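Local coordinates for globin protein (Ramazzottius varieornatus, PDB 5ZIQ) that binds heme through two axial histidines and probably binds oxygen as other globins do, although its biological role is not established, at residues E148-E151 with R152-K155. Numbering follows the deposited sequence.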
loop_
_atom_site.group_PDB
_atom_site.type_symbol
_atom_site.label_atom_id
_atom_site.label_comp_id
_atom_site.label_asym_id
_atom_site.label_seq_id
_atom_site.Cartn_x
_atom_site.Cartn_y
_atom_site.Cartn_z
ATOM N N GLU A 148 -11.604 -15.942 -1.282
ATOM C CA GLU A 148 -10.383 -16.717 -1.077
ATOM C C GLU A 148 -9.442 -16.565 -2.281
ATOM O O GLU A 148 -8.221 -16.459 -2.111
ATOM C CB GLU A 148 -10.714 -18.187 -0.852
ATOM C CG GLU A 148 -11.373 -18.459 0.491
ATOM C CD GLU A 148 -11.426 -19.941 0.813
ATOM O OE1 GLU A 148 -10.972 -20.322 1.904
ATOM O OE2 GLU A 148 -11.921 -20.729 -0.019
ATOM N N ASN A 149 -10.016 -16.536 -3.486
ATOM C CA ASN A 149 -9.213 -16.348 -4.689
ATOM C C ASN A 149 -8.523 -14.981 -4.695
ATOM O O ASN A 149 -7.315 -14.865 -5.002
ATOM C CB ASN A 149 -10.072 -16.516 -5.946
ATOM C CG ASN A 149 -9.246 -16.551 -7.220
ATOM O OD1 ASN A 149 -8.364 -17.401 -7.381
ATOM N ND2 ASN A 149 -9.506 -15.615 -8.122
ATOM N N MET A 150 -9.278 -13.927 -4.375
ATOM C CA MET A 150 -8.664 -12.612 -4.319
ATOM C C MET A 150 -7.618 -12.488 -3.227
ATOM O O MET A 150 -6.603 -11.828 -3.434
ATOM C CB MET A 150 -9.705 -11.482 -4.188
ATOM C CG MET A 150 -10.500 -11.144 -5.448
ATOM S SD MET A 150 -9.541 -11.186 -6.969
ATOM C CE MET A 150 -8.220 -10.016 -6.679
ATOM N N GLU A 151 -7.870 -13.094 -2.068
ATOM C CA GLU A 151 -6.894 -13.125 -0.984
ATOM C C GLU A 151 -5.558 -13.708 -1.467
ATOM O O GLU A 151 -4.493 -13.135 -1.201
ATOM C CB GLU A 151 -7.426 -13.948 0.201
ATOM C CG GLU A 151 -6.450 -13.985 1.373
ATOM C CD GLU A 151 -7.017 -14.622 2.630
ATOM O OE1 GLU A 151 -8.227 -14.919 2.668
ATOM O OE2 GLU A 151 -6.240 -14.818 3.593
ATOM N N ARG A 152 -5.635 -14.835 -2.161
ATOM C CA ARG A 152 -4.440 -15.492 -2.713
ATOM C C ARG A 152 -3.688 -14.528 -3.640
ATOM O O ARG A 152 -2.463 -14.366 -3.539
ATOM C CB ARG A 152 -4.836 -16.761 -3.476
ATOM C CG ARG A 152 -3.681 -17.496 -4.159
ATOM C CD ARG A 152 -4.199 -18.644 -5.017
ATOM N NE ARG A 152 -5.111 -18.245 -6.086
ATOM C CZ ARG A 152 -4.729 -17.756 -7.263
ATOM N NH1 ARG A 152 -3.450 -17.627 -7.578
ATOM N NH2 ARG A 152 -5.650 -17.395 -8.147
ATOM N N ILE A 153 -4.431 -13.903 -4.549
ATOM C CA ILE A 153 -3.818 -13.024 -5.568
ATOM C C ILE A 153 -3.217 -11.787 -4.907
ATOM O O ILE A 153 -2.083 -11.383 -5.242
ATOM C CB ILE A 153 -4.848 -12.621 -6.656
ATOM C CG1 ILE A 153 -5.222 -13.869 -7.471
ATOM C CG2 ILE A 153 -4.371 -11.430 -7.522
ATOM C CD1 ILE A 153 -6.473 -13.716 -8.311
ATOM N N TYR A 154 -3.966 -11.169 -3.987
ATOM C CA TYR A 154 -3.428 -9.995 -3.291
ATOM C C TYR A 154 -2.167 -10.310 -2.498
ATOM O O TYR A 154 -1.242 -9.506 -2.492
ATOM C CB TYR A 154 -4.475 -9.326 -2.382
ATOM C CG TYR A 154 -5.417 -8.380 -3.124
ATOM C CD1 TYR A 154 -4.930 -7.232 -3.777
ATOM C CD2 TYR A 154 -6.802 -8.628 -3.162
ATOM C CE1 TYR A 154 -5.798 -6.370 -4.457
ATOM C CE2 TYR A 154 -7.678 -7.757 -3.846
ATOM C CZ TYR A 154 -7.156 -6.643 -4.490
ATOM O OH TYR A 154 -8.008 -5.770 -5.155
ATOM N N LYS A 155 -2.099 -11.492 -1.888
ATOM C CA LYS A 155 -0.910 -11.849 -1.110
ATOM C C LYS A 155 0.300 -11.934 -2.055
ATOM O O LYS A 155 1.371 -11.423 -1.711
ATOM C CB LYS A 155 -1.146 -13.139 -0.338
ATOM C CG LYS A 155 -1.992 -12.932 0.918
ATOM C CD LYS A 155 -2.263 -14.274 1.577
ATOM C CE LYS A 155 -3.050 -14.103 2.874
ATOM N NZ LYS A 155 -3.427 -15.412 3.473
HETATM O O HOH W 1 -7.786 -19.471 -5.359
#
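Arg152 runs alongside Asn149, one turn earlier on helix 148-170, and its tip meets the amide. Its CB packs against Asn149 O, 3.5 Å away. The chain then runs outward and bends at chi3 (60°), which turns the guanidinium toward the amide. NE shares a water with Asn149 OD1: the water accepts from NE and donates to OD1. Ile153 CG1 lies against one face of the guanidinium, offset toward its rim. At the tip, Arg152 NH2 donates to Asn149 OD1 over 2.8 Å, with a nearly straight N-H...O angle of 170°. OD1 lies in the guanidinium plane, but the amide is turned 44° from it. NH1 forms a salt bridge with Asp27 of helix 25-38.

On another side of the helix, Glu151 and Lys155 run alongside each other, and Lys155 NZ meets Glu151 OE2 on its anti side in a 2.9 Å salt bridge. On the buried side, Met150 CE touches Tyr154 CE2 at 3.7 Å, while the tyrosine OH is hydrogen-bonded to Ser34. Main-chain i to i+4 bonds, such as Tyr154 N to Met150 O, hold the turn together.

The guanidinium is thus fixed by amide, water and carboxylate, and its charge probably favours ionised Asp27, linking two globin helices.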